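Local structure of beta-amyloid-like protein (Caenorhabditis elegans, 3K66) at residues 3-8 with 19-24; 112-117 with 124-129; 146-151 with 161-166. The protein is a membrane-spanning homologue of human amyloid precursor protein whose E2 domain binds heparin, and probably acts in cell adhesion and nervous-system development. All blocks are in the same frame, centred on the assembly; numbering follows the deposited sequence.

Interaction 1 (3-8 with 19-24); sequences DPYFKI and KKAEMR
Asp3 and Arg24 are turned toward each other by their first torsions: the carboxylate of Asp3 swings beside its own carbonyl carbon (chi1 -155°), while CG of Arg24 lies beside its own backbone N and the chain then bends at chi3 (-121°). The carboxylate and guanidinium planes lie only 18° apart. Asp3 OD2 and Arg24 NH1 form a salt bridge, but the place of Arg24 NH1 in the model is doubtful, so the length of the bridge carries nothing. Better defined is the second role of the carboxylate: Asp3 OD2 accepts from Tyr5 N at 3.1 Å, an Asx turn that holds the start of 3-8 in shape. Beside the charged pair, Ala21 CB packs against Tyr5 CG at 3.6 Å, and the Ala21 backbone, through CA, packs against one face of the Arg24 guanidinium. Tyr5 CB meets the edge of that guanidinium, 4.0 Å from Arg24 NH2. The hydroxyl of Tyr5 bonds to Glu14, near the start of helix 14-53. The N-terminal loop thus lies against helix 14-53 and also reaches helix 55-119, where Arg94 makes a cation-pi contact with Tyr5 and Ile87 touches both Phe6 and Ala21.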
ATOM      1  N   ASP A   3       2.909  10.373  17.047  1.00 85.25           N
ATOM      2  CA  ASP A   3       2.314   9.057  17.150  1.00 77.79           C
ATOM      3  C   ASP A   3       3.434   8.050  17.384  1.00 72.61           C
ATOM      4  O   ASP A   3       4.524   8.199  16.845  1.00 71.27           O
ATOM      5  CB  ASP A   3       1.589   8.713  15.852  1.00 75.78           C
ATOM      6  CG  ASP A   3       0.486   7.699  16.049  1.00 72.07           C
ATOM      7  OD1 ASP A   3      -0.643   8.127  16.376  1.00 69.89           O
ATOM      8  OD2 ASP A   3       0.743   6.484  15.874  1.00 71.58           O
ATOM      9  N   PRO A   4       3.182   7.009  18.192  1.00 70.92           N
ATOM     10  CA  PRO A   4       4.232   6.012  18.435  1.00 69.26           C
ATOM     11  C   PRO A   4       4.541   5.201  17.165  1.00 67.93           C
ATOM     12  O   PRO A   4       5.604   4.592  17.034  1.00 67.56           O
ATOM     13  CB  PRO A   4       3.651   5.151  19.558  1.00 66.35           C
ATOM     14  CG  PRO A   4       2.186   5.270  19.368  1.00 68.87           C
ATOM     15  CD  PRO A   4       1.967   6.708  18.966  1.00 68.81           C
ATOM     16  N   TYR A   5       3.606   5.219  16.219  1.00 66.16           N
ATOM     17  CA  TYR A   5       3.746   4.506  14.948  1.00 65.10           C
ATOM     18  C   TYR A   5       5.000   4.851  14.143  1.00 64.86           C
ATOM     19  O   TYR A   5       5.592   3.972  13.514  1.00 64.00           O
ATOM     20  CB  TYR A   5       2.525   4.778  14.066  1.00 66.22           C
ATOM     21  CG  TYR A   5       2.741   4.350  12.627  1.00 66.41           C
ATOM     22  CD1 TYR A   5       2.577   3.013  12.248  1.00 65.97           C
ATOM     23  CD2 TYR A   5       3.217   5.257  11.666  1.00 66.09           C
ATOM     24  CE1 TYR A   5       2.884   2.580  10.958  1.00 64.50           C
ATOM     25  CE2 TYR A   5       3.537   4.834  10.371  1.00 65.23           C
ATOM     26  CZ  TYR A   5       3.366   3.489  10.028  1.00 65.97           C
ATOM     27  OH  TYR A   5       3.679   3.050   8.758  1.00 64.51           O
ATOM     28  N   PHE A   6       5.382   6.129  14.132  1.00 67.00           N
ATOM     29  CA  PHE A   6       6.554   6.592  13.373  1.00 67.49           C
ATOM     30  C   PHE A   6       7.947   6.217  13.873  1.00 69.30           C
ATOM     31  O   PHE A   6       8.917   6.392  13.131  1.00 68.89           O
ATOM     32  CB  PHE A   6       6.503   8.110  13.178  1.00 64.51           C
ATOM     33  CG  PHE A   6       5.368   8.564  12.317  1.00 64.14           C
ATOM     34  CD1 PHE A   6       4.199   9.045  12.893  1.00 64.31           C
ATOM     35  CD2 PHE A   6       5.448   8.458  10.933  1.00 63.78           C
ATOM     36  CE1 PHE A   6       3.114   9.411  12.111  1.00 66.10           C
ATOM     37  CE2 PHE A   6       4.375   8.818  10.125  1.00 65.81           C
ATOM     38  CZ  PHE A   6       3.193   9.299  10.716  1.00 66.29           C
ATOM     39  N   LYS A   7       8.068   5.693  15.095  1.00 72.41           N
ATOM     40  CA  LYS A   7       9.389   5.318  15.605  1.00 74.51           C
ATOM     41  C   LYS A   7       9.538   3.830  15.959  1.00 75.57           C
ATOM     42  O   LYS A   7      10.370   3.470  16.806  1.00 74.47           O
ATOM     43  CB  LYS A   7       9.753   6.195  16.814  1.00 76.59           C
ATOM     44  N   ILE A   8       8.740   2.983  15.294  1.00 75.16           N
ATOM     45  CA  ILE A   8       8.743   1.524  15.508  1.00 73.50           C
ATOM     46  C   ILE A   8      10.016   0.933  14.919  1.00 79.53           C
ATOM     47  O   ILE A   8      10.666   1.581  14.094  1.00 80.05           O
ATOM     48  CB  ILE A   8       7.532   0.829  14.836  1.00 69.08           C
ATOM     49  CG1 ILE A   8       6.245   1.288  15.511  1.00 66.67           C
ATOM     50  CG2 ILE A   8       7.669  -0.697  14.953  1.00 66.43           C
ATOM     51  CD1 ILE A   8       4.988   0.687  14.903  1.00 57.76           C
ATOM     52  N   LYS A  19      -2.382  -0.074   9.772  1.00 64.45           N
ATOM     53  CA  LYS A  19      -3.840  -0.164   9.795  1.00 64.34           C
ATOM     54  C   LYS A  19      -4.378   0.472  11.072  1.00 65.22           C
ATOM     55  O   LYS A  19      -5.431   1.113  11.077  1.00 66.33           O
ATOM     56  CB  LYS A  19      -4.263  -1.628   9.733  1.00 64.55           C
ATOM     57  CG  LYS A  19      -5.588  -1.781   9.259  1.00 62.75           C
ATOM     58  N   LYS A  20      -3.638   0.292  12.160  1.00 67.16           N
ATOM     59  CA  LYS A  20      -4.023   0.846  13.454  1.00 66.83           C
ATOM     60  C   LYS A  20      -3.770   2.353  13.495  1.00 66.80           C
ATOM     61  O   LYS A  20      -4.642   3.114  13.926  1.00 67.83           O
ATOM     62  CB  LYS A  20      -3.253   0.146  14.581  1.00 68.85           C
ATOM     63  N   ALA A  21      -2.587   2.786  13.052  1.00 62.43           N
ATOM     64  CA  ALA A  21      -2.269   4.214  13.054  1.00 60.75           C
ATOM     65  C   ALA A  21      -3.292   4.940  12.201  1.00 58.56           C
ATOM     66  O   ALA A  21      -3.768   6.008  12.545  1.00 58.05           O
ATOM     67  CB  ALA A  21      -0.875   4.452  12.507  1.00 60.09           C
ATOM     68  N   GLU A  22      -3.633   4.329  11.084  1.00 57.68           N
ATOM     69  CA  GLU A  22      -4.594   4.913  10.185  1.00 60.77           C
ATOM     70  C   GLU A  22      -5.958   5.148  10.833  1.00 61.84           C
ATOM     71  O   GLU A  22      -6.638   6.122  10.529  1.00 62.89           O
ATOM     72  CB  GLU A  22      -4.711   4.031   8.964  1.00 60.43           C
ATOM     73  CG  GLU A  22      -5.766   4.420   8.007  1.00 64.28           C
ATOM     74  CD  GLU A  22      -5.621   3.646   6.724  1.00 67.26           C
ATOM     75  OE1 GLU A  22      -5.413   2.412   6.799  1.00 66.32           O
ATOM     76  OE2 GLU A  22      -5.694   4.281   5.645  1.00 71.82           O
ATOM     77  N   MET A  23      -6.348   4.262  11.742  1.00 65.14           N
ATOM     78  CA  MET A  23      -7.614   4.398  12.431  1.00 66.43           C
ATOM     79  C   MET A  23      -7.519   5.529  13.433  1.00 65.72           C
ATOM     80  O   MET A  23      -8.430   6.332  13.548  1.00 67.17           O
ATOM     81  CB  MET A  23      -7.974   3.096  13.141  1.00 67.77           C
ATOM     82  CG  MET A  23      -8.060   1.905  12.201  1.00 73.67           C
ATOM     83  SD  MET A  23      -8.630   0.310  12.926  1.00 78.31           S
ATOM     84  CE  MET A  23      -9.902  -0.168  11.700  1.00 75.97           C
ATOM     85  N   ARG A  24      -6.412   5.585  14.156  1.00 63.99           N
ATOM     86  CA  ARG A  24      -6.217   6.629  15.138  1.00 66.37           C
ATOM     87  C   ARG A  24      -6.255   7.976  14.427  1.00 66.22           C
ATOM     88  O   ARG A  24      -6.830   8.943  14.928  1.00 66.57           O
ATOM     89  CB  ARG A  24      -4.883   6.413  15.860  1.00 68.56           C
ATOM     90  CG  ARG A  24      -4.689   4.953  16.202  1.00 73.18           C
ATOM     91  CD  ARG A  24      -3.821   4.717  17.424  1.00 76.57           C
ATOM     92  NE  ARG A  24      -2.645   3.901  17.115  1.00 78.25           N
ATOM     93  CZ  ARG A  24      -1.544   4.386  16.556  1.00 80.08           C
ATOM     94  NH1 ARG A  24      -1.473   5.678  16.253  1.00 79.86           N
ATOM     95  NH2 ARG A  24      -0.524   3.582  16.293  1.00 81.55           N
TER

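Interaction 2 (112-117 with 124-129); sequences QALATH and HSVLQS
Apolar contacts carry most of the interface between Ala113 and Val126, the residues whose backbones come nearest, with 4.8 Å between Ala113 CA and Val126 CA. The methyl of Ala113 points at the partner helix and meets both the backbone and the side chain of Val126: Ala113 CB is 3.6 Å from Val126 CG2. That branch of the valine does nearly all the touching. With CG1 turned anti to the backbone N (chi1 154°), CG2 is set beside the N and reaches over the backbone of 113-114, close to the carbonyl of Ala113. The same methyl also meets Leu114, whose CD2 lies 4.1 Å from Val126 CG2, and Leu190 of the short helix 188-191 touches Leu114, His117 and Val126 as well, extending the apolar cluster. One turn along, Ser129 CB approaches Ala113 CB at 4.1 Å, so the alanine is bordered by Ser125, Val126 and Ser129.

Polar groups make no hydrogen bond across the two segments; the histidine His117 and the Ala113 carbonyl find partners outside them. Asn122, in the connection, gives its ND2 to Ala113 O, tying the last turns of helix 55-119 to the residue just before helix 123-154. His117 NE2 bonds to Asp189, while its ND1 has a weak bond with Asn122 N.

The backbone axes show the helices to be nearly antiparallel: those of 112-117 and 124-129 approach to 8.5 Å and run at 164°; small residues such as Ala113 and the serines leave room for this spacing. Two consecutive helices, 55-119 and 123-154, turning back on each other through a short link and meeting through small and branched side chains, form an antiparallel alpha-alpha hairpin, in keeping with the all-helical, coiled-coil-like build of E2 domains.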
ATOM      1  N   GLN A 112      22.078 -21.384  -1.230  1.00 81.14           N
ATOM      2  CA  GLN A 112      22.718 -22.353  -0.352  1.00 84.52           C
ATOM      3  C   GLN A 112      22.120 -23.707  -0.720  1.00 85.58           C
ATOM      4  O   GLN A 112      22.839 -24.700  -0.882  1.00 84.90           O
ATOM      5  CB  GLN A 112      22.456 -22.019   1.127  1.00 85.09           C
ATOM      6  CG  GLN A 112      23.706 -22.161   2.022  1.00 90.99           C
ATOM      7  CD  GLN A 112      23.494 -21.720   3.467  1.00 94.00           C
ATOM      8  OE1 GLN A 112      24.344 -21.042   4.062  1.00 94.33           O
ATOM      9  NE2 GLN A 112      22.377 -22.116   4.040  1.00 94.43           N
ATOM     10  N   ALA A 113      20.800 -23.730  -0.866  1.00 82.89           N
ATOM     11  CA  ALA A 113      20.094 -24.952  -1.220  1.00 82.10           C
ATOM     12  C   ALA A 113      20.767 -25.585  -2.430  1.00 81.38           C
ATOM     13  O   ALA A 113      20.921 -26.805  -2.508  1.00 80.86           O
ATOM     14  CB  ALA A 113      18.637 -24.646  -1.534  1.00 83.39           C
ATOM     15  N   LEU A 114      21.159 -24.746  -3.381  1.00 81.05           N
ATOM     16  CA  LEU A 114      21.812 -25.227  -4.593  1.00 79.33           C
ATOM     17  C   LEU A 114      23.240 -25.689  -4.333  1.00 81.17           C
ATOM     18  O   LEU A 114      23.627 -26.790  -4.735  1.00 81.95           O
ATOM     19  CB  LEU A 114      21.818 -24.140  -5.674  1.00 73.61           C
ATOM     20  CG  LEU A 114      20.553 -24.024  -6.518  1.00 70.76           C
ATOM     21  CD1 LEU A 114      20.655 -22.799  -7.400  1.00 64.03           C
ATOM     22  CD2 LEU A 114      20.350 -25.298  -7.361  1.00 65.36           C
ATOM     23  N   ALA A 115      24.031 -24.843  -3.676  1.00 81.72           N
ATOM     24  CA  ALA A 115      25.409 -25.196  -3.376  1.00 81.46           C
ATOM     25  C   ALA A 115      25.424 -26.520  -2.622  1.00 82.08           C
ATOM     26  O   ALA A 115      26.168 -27.428  -2.985  1.00 81.14           O
ATOM     27  CB  ALA A 115      26.078 -24.096  -2.559  1.00 83.70           C
ATOM     28  N   THR A 116      24.594 -26.638  -1.588  1.00 81.40           N
ATOM     29  CA  THR A 116      24.525 -27.873  -0.811  1.00 82.81           C
ATOM     30  C   THR A 116      24.127 -29.051  -1.674  1.00 84.99           C
ATOM     31  O   THR A 116      24.401 -30.198  -1.347  1.00 86.71           O
ATOM     32  CB  THR A 116      23.521 -27.768   0.338  1.00 82.34           C
ATOM     33  OG1 THR A 116      24.047 -26.904   1.351  1.00 81.95           O
ATOM     34  CG2 THR A 116      23.236 -29.140   0.929  1.00 80.24           C
ATOM     35  N   HIS A 117      23.490 -28.760  -2.796  1.00 86.47           N
ATOM     36  CA  HIS A 117      23.053 -29.804  -3.707  1.00 87.04           C
ATOM     37  C   HIS A 117      24.194 -30.382  -4.520  1.00 91.24           C
ATOM     38  O   HIS A 117      24.218 -31.579  -4.795  1.00 93.07           O
ATOM     39  CB  HIS A 117      21.996 -29.266  -4.662  1.00 83.99           C
ATOM     40  CG  HIS A 117      21.352 -30.331  -5.485  1.00 79.73           C
ATOM     41  ND1 HIS A 117      20.467 -31.246  -4.951  1.00 76.39           N
ATOM     42  CD2 HIS A 117      21.498 -30.670  -6.787  1.00 77.65           C
ATOM     43  CE1 HIS A 117      20.096 -32.096  -5.886  1.00 74.45           C
ATOM     44  NE2 HIS A 117      20.707 -31.771  -7.012  1.00 75.02           N
ATOM     45  N   HIS A 124      14.426 -31.485  -2.324  1.00 85.32           N
ATOM     46  CA  HIS A 124      13.286 -30.790  -1.737  1.00 84.60           C
ATOM     47  C   HIS A 124      13.586 -29.383  -1.248  1.00 80.65           C
ATOM     48  O   HIS A 124      12.856 -28.443  -1.555  1.00 80.60           O
ATOM     49  CB  HIS A 124      12.714 -31.633  -0.586  1.00 91.23           C
ATOM     50  CG  HIS A 124      11.850 -30.869   0.364  1.00 98.37           C
ATOM     51  ND1 HIS A 124      12.368 -29.977   1.286  1.00102.51           N
ATOM     52  CD2 HIS A 124      10.508 -30.863   0.559  1.00102.14           C
ATOM     53  CE1 HIS A 124      11.386 -29.466   2.001  1.00105.92           C
ATOM     54  NE2 HIS A 124      10.246 -29.985   1.582  1.00105.64           N
ATOM     55  N   SER A 125      14.657 -29.232  -0.484  1.00 78.28           N
ATOM     56  CA  SER A 125      15.007 -27.920   0.042  1.00 74.40           C
ATOM     57  C   SER A 125      15.173 -26.877  -1.058  1.00 71.39           C
ATOM     58  O   SER A 125      14.758 -25.727  -0.900  1.00 69.23           O
ATOM     59  CB  SER A 125      16.283 -28.007   0.884  1.00 73.84           C
ATOM     60  OG  SER A 125      16.567 -26.765   1.491  1.00 72.36           O
ATOM     61  N   VAL A 126      15.776 -27.271  -2.174  1.00 67.27           N
ATOM     62  CA  VAL A 126      15.972 -26.328  -3.273  1.00 66.30           C
ATOM     63  C   VAL A 126      14.634 -25.720  -3.674  1.00 66.61           C
ATOM     64  O   VAL A 126      14.500 -24.490  -3.746  1.00 64.89           O
ATOM     65  CB  VAL A 126      16.683 -27.013  -4.484  1.00 65.51           C
ATOM     66  CG1 VAL A 126      16.344 -26.309  -5.793  1.00 60.71           C
ATOM     67  CG2 VAL A 126      18.194 -26.962  -4.275  1.00 64.33           C
ATOM     68  N   LEU A 127      13.655 -26.592  -3.912  1.00 65.78           N
ATOM     69  CA  LEU A 127      12.306 -26.197  -4.301  1.00 65.55           C
ATOM     70  C   LEU A 127      11.608 -25.291  -3.281  1.00 67.74           C
ATOM     71  O   LEU A 127      11.151 -24.202  -3.619  1.00 68.62           O
ATOM     72  CB  LEU A 127      11.463 -27.449  -4.541  1.00 63.55           C
ATOM     73  CG  LEU A 127       9.972 -27.309  -4.857  1.00 61.82           C
ATOM     74  CD1 LEU A 127       9.745 -26.291  -5.954  1.00 61.66           C
ATOM     75  CD2 LEU A 127       9.440 -28.654  -5.299  1.00 60.74           C
ATOM     76  N   GLN A 128      11.530 -25.740  -2.031  1.00 71.84           N
ATOM     77  CA  GLN A 128      10.886 -24.954  -0.976  1.00 73.54           C
ATOM     78  C   GLN A 128      11.552 -23.600  -0.895  1.00 73.77           C
ATOM     79  O   GLN A 128      10.934 -22.601  -0.520  1.00 74.77           O
ATOM     80  CB  GLN A 128      11.011 -25.657   0.379  1.00 74.31           C
ATOM     81  CG  GLN A 128       9.733 -26.071   0.848  1.00 78.94           C
ATOM     82  N   SER A 129      12.828 -23.580  -1.259  1.00 71.41           N
ATOM     83  CA  SER A 129      13.606 -22.352  -1.231  1.00 70.13           C
ATOM     84  C   SER A 129      13.167 -21.436  -2.370  1.00 68.84           C
ATOM     85  O   SER A 129      12.915 -20.239  -2.187  1.00 67.80           O
ATOM     86  CB  SER A 129      15.088 -22.678  -1.361  1.00 71.24           C
ATOM     87  OG  SER A 129      15.851 -21.583  -0.915  1.00 72.97           O
TER

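Interaction 3 (146-151 with 161-166); sequences NRYRHL and AYKPTV
The Tyr162 ring has Arg147 over one face, NH1 coming to 3.3 Å from Tyr162 CZ, and the backbone N of Tyr148 at its edge, 4.1 Å from Tyr162 CE2. The guanidinium is not laid flat on the ring: the two planes stand 50° apart and the side chains meet nearly perpendicular. Arg147 NH1 also lies near Tyr162 OH, but the angle is too poor for a hydrogen bond. The Tyr148 ring, in turn, receives Tyr162 CD2 at its edge, 4.2 Å from Tyr148 CD1, as the two tyrosines run antiparallel alongside one another. Leu151 CD1 meets the same Tyr162 CD2, also 4.2 Å away.

These residues join the later part of helix 123-154 to the first turn of helix 163-182, two neighbouring helices of an all-helical fold linked through the short helix 156-160. Tyr162 takes the N-cap position of helix 163-182, and its carbonyl O accepts from Val166 N at 2.8 Å, so the residue just before the helix also packs across to its neighbour. A glycine in its place would probably leave Arg147 NH1 without the ring face it meets and open a gap beside Leu151 CD1 and the edge of Tyr148.

Farther along, Tyr148 is flanked by two more residues of the second helix. Val166 CG2 packs against Tyr148 CB at 3.9 Å. Lys163, in an extended chain with CG anti to its N (chi1 -170°), brings its methylene groups past the phenol end, Lys163 CD being 3.5 Å from Tyr148 OH. Thr144, one turn earlier on helix 123-154, touches both Tyr162 and Val166.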
ATOM      1  N   ASN A 146      -1.670  -3.124  -6.520  1.00 67.37           N
ATOM      2  CA  ASN A 146      -2.646  -2.566  -5.601  1.00 70.30           C
ATOM      3  C   ASN A 146      -2.428  -1.069  -5.390  1.00 73.32           C
ATOM      4  O   ASN A 146      -3.379  -0.300  -5.416  1.00 75.65           O
ATOM      5  CB  ASN A 146      -2.631  -3.342  -4.279  1.00 66.40           C
ATOM      6  CG  ASN A 146      -3.258  -4.728  -4.418  1.00 64.33           C
ATOM      7  OD1 ASN A 146      -3.111  -5.586  -3.544  1.00 65.22           O
ATOM      8  ND2 ASN A 146      -3.966  -4.950  -5.531  1.00 61.16           N
ATOM      9  N   ARG A 147      -1.181  -0.646  -5.241  1.00 75.92           N
ATOM     10  CA  ARG A 147      -0.897   0.772  -5.066  1.00 79.35           C
ATOM     11  C   ARG A 147      -1.454   1.551  -6.278  1.00 77.40           C
ATOM     12  O   ARG A 147      -2.092   2.590  -6.141  1.00 77.76           O
ATOM     13  CB  ARG A 147       0.618   0.983  -4.939  1.00 84.92           C
ATOM     14  CG  ARG A 147       1.049   2.275  -4.223  1.00 94.32           C
ATOM     15  CD  ARG A 147       2.499   2.143  -3.746  1.00102.76           C
ATOM     16  NE  ARG A 147       3.014   3.333  -3.063  1.00108.95           N
ATOM     17  CZ  ARG A 147       3.314   4.485  -3.671  1.00110.25           C
ATOM     18  NH1 ARG A 147       3.151   4.626  -4.990  1.00110.37           N
ATOM     19  NH2 ARG A 147       3.790   5.504  -2.965  1.00109.51           N
ATOM     20  N   TYR A 148      -1.218   1.023  -7.468  1.00 76.13           N
ATOM     21  CA  TYR A 148      -1.683   1.641  -8.697  1.00 75.27           C
ATOM     22  C   TYR A 148      -3.195   1.682  -8.689  1.00 75.24           C
ATOM     23  O   TYR A 148      -3.806   2.594  -9.253  1.00 74.25           O
ATOM     24  CB  TYR A 148      -1.193   0.830  -9.895  1.00 75.01           C
ATOM     25  CG  TYR A 148      -1.601   1.369 -11.239  1.00 73.87           C
ATOM     26  CD1 TYR A 148      -1.178   2.620 -11.653  1.00 73.89           C
ATOM     27  CD2 TYR A 148      -2.397   0.617 -12.102  1.00 73.69           C
ATOM     28  CE1 TYR A 148      -1.536   3.119 -12.895  1.00 75.76           C
ATOM     29  CE2 TYR A 148      -2.759   1.102 -13.348  1.00 74.84           C
ATOM     30  CZ  TYR A 148      -2.324   2.355 -13.736  1.00 75.37           C
ATOM     31  OH  TYR A 148      -2.675   2.851 -14.971  1.00 76.58           O
ATOM     32  N   ARG A 149      -3.804   0.672  -8.075  1.00 75.67           N
ATOM     33  CA  ARG A 149      -5.261   0.624  -7.995  1.00 76.81           C
ATOM     34  C   ARG A 149      -5.772   1.759  -7.092  1.00 77.14           C
ATOM     35  O   ARG A 149      -6.569   2.586  -7.530  1.00 76.44           O
ATOM     36  CB  ARG A 149      -5.713  -0.747  -7.484  1.00 75.99           C
ATOM     37  N   HIS A 150      -5.302   1.812  -5.846  1.00 76.50           N
ATOM     38  CA  HIS A 150      -5.711   2.871  -4.917  1.00 78.36           C
ATOM     39  C   HIS A 150      -5.487   4.236  -5.549  1.00 79.17           C
ATOM     40  O   HIS A 150      -6.373   5.068  -5.552  1.00 80.52           O
ATOM     41  CB  HIS A 150      -4.921   2.784  -3.603  1.00 78.91           C
ATOM     42  CG  HIS A 150      -5.346   3.763  -2.656  1.00 80.37           C
ATOM     43  N   LEU A 151      -4.298   4.459  -6.096  1.00 82.64           N
ATOM     44  CA  LEU A 151      -3.982   5.740  -6.727  1.00 83.91           C
ATOM     45  C   LEU A 151      -4.879   6.040  -7.924  1.00 86.09           C
ATOM     46  O   LEU A 151      -5.134   7.200  -8.217  1.00 86.14           O
ATOM     47  CB  LEU A 151      -2.499   5.774  -7.127  1.00 80.47           C
ATOM     48  CG  LEU A 151      -1.596   5.969  -5.910  1.00 80.88           C
ATOM     49  CD1 LEU A 151      -0.309   5.176  -6.047  1.00 79.42           C
ATOM     50  CD2 LEU A 151      -1.324   7.456  -5.737  1.00 80.30           C
ATOM     51  N   ALA A 161       1.343   9.369 -13.161  1.00 80.69           N
ATOM     52  CA  ALA A 161       2.765   9.629 -12.948  1.00 80.59           C
ATOM     53  C   ALA A 161       3.405   8.451 -12.224  1.00 80.88           C
ATOM     54  O   ALA A 161       4.492   8.568 -11.650  1.00 81.47           O
ATOM     55  CB  ALA A 161       2.952  10.905 -12.128  1.00 80.42           C
ATOM     56  N   TYR A 162       2.718   7.315 -12.252  1.00 79.09           N
ATOM     57  CA  TYR A 162       3.201   6.124 -11.590  1.00 78.19           C
ATOM     58  C   TYR A 162       3.216   4.964 -12.568  1.00 78.35           C
ATOM     59  O   TYR A 162       4.061   4.070 -12.467  1.00 77.66           O
ATOM     60  CB  TYR A 162       2.291   5.804 -10.409  1.00 78.86           C
ATOM     61  CG  TYR A 162       2.805   4.716  -9.492  1.00 79.39           C
ATOM     62  CD1 TYR A 162       4.073   4.805  -8.916  1.00 78.85           C
ATOM     63  CD2 TYR A 162       1.994   3.634  -9.139  1.00 80.21           C
ATOM     64  CE1 TYR A 162       4.518   3.854  -8.006  1.00 79.60           C
ATOM     65  CE2 TYR A 162       2.425   2.677  -8.226  1.00 80.88           C
ATOM     66  CZ  TYR A 162       3.688   2.792  -7.657  1.00 81.36           C
ATOM     67  OH  TYR A 162       4.103   1.876  -6.716  1.00 80.16           O
ATOM     68  N   LYS A 163       2.297   4.994 -13.530  1.00 78.87           N
ATOM     69  CA  LYS A 163       2.196   3.914 -14.493  1.00 79.05           C
ATOM     70  C   LYS A 163       3.537   3.515 -15.081  1.00 81.00           C
ATOM     71  O   LYS A 163       3.927   2.356 -14.985  1.00 82.26           O
ATOM     72  CB  LYS A 163       1.206   4.265 -15.608  1.00 76.62           C
ATOM     73  CG  LYS A 163       0.869   3.080 -16.508  1.00 72.61           C
ATOM     74  CD  LYS A 163      -0.294   3.377 -17.440  1.00 72.73           C
ATOM     75  CE  LYS A 163      -0.716   2.118 -18.223  1.00 73.45           C
ATOM     76  NZ  LYS A 163      -2.027   2.250 -18.953  1.00 73.61           N
ATOM     77  N   PRO A 164       4.272   4.464 -15.674  1.00 83.04           N
ATOM     78  CA  PRO A 164       5.567   4.073 -16.238  1.00 82.50           C
ATOM     79  C   PRO A 164       6.366   3.267 -15.210  1.00 80.82           C
ATOM     80  O   PRO A 164       6.968   2.235 -15.530  1.00 80.48           O
ATOM     81  CB  PRO A 164       6.209   5.417 -16.578  1.00 84.53           C
ATOM     82  CG  PRO A 164       5.646   6.327 -15.532  1.00 86.22           C
ATOM     83  CD  PRO A 164       4.188   5.925 -15.515  1.00 84.51           C
ATOM     84  N   THR A 165       6.342   3.738 -13.967  1.00 77.42           N
ATOM     85  CA  THR A 165       7.034   3.081 -12.854  1.00 75.16           C
ATOM     86  C   THR A 165       6.515   1.656 -12.565  1.00 73.14           C
ATOM     87  O   THR A 165       7.293   0.729 -12.306  1.00 72.05           O
ATOM     88  CB  THR A 165       6.888   3.944 -11.576  1.00 74.36           C
ATOM     89  OG1 THR A 165       7.478   5.231 -11.810  1.00 74.07           O
ATOM     90  CG2 THR A 165       7.557   3.289 -10.386  1.00 70.87           C
ATOM     91  N   VAL A 166       5.195   1.495 -12.589  1.00 72.10           N
ATOM     92  CA  VAL A 166       4.576   0.196 -12.323  1.00 70.19           C
ATOM     93  C   VAL A 166       4.988  -0.808 -13.389  1.00 70.56           C
ATOM     94  O   VAL A 166       5.365  -1.930 -13.064  1.00 70.36           O
ATOM     95  CB  VAL A 166       3.021   0.304 -12.292  1.00 69.80           C
ATOM     96  CG1 VAL A 166       2.374  -1.071 -12.300  1.00 68.87           C
ATOM     97  CG2 VAL A 166       2.575   1.058 -11.047  1.00 70.09           C
TER

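From the N terminus, interaction 1 comes first: the leading loop folds back onto helix 14-53, closing a loop of ten intervening residues. The chain then passes through helix 14-53 into helix 55-119, and near its far end interaction 2 closes across six intervening residues, of which 120-122 form the link into helix 123-154; its centre is 39 Å from that of interaction 1. Helix 123-154 runs back to interaction 3, whose centre lies 35 Å from that of interaction 2 and which bridges nine residues to helix 163-182. The three are in series, neither nested nor crossing, and none touches another; interactions 1 and 3 come within about 8 Å at their nearest atoms.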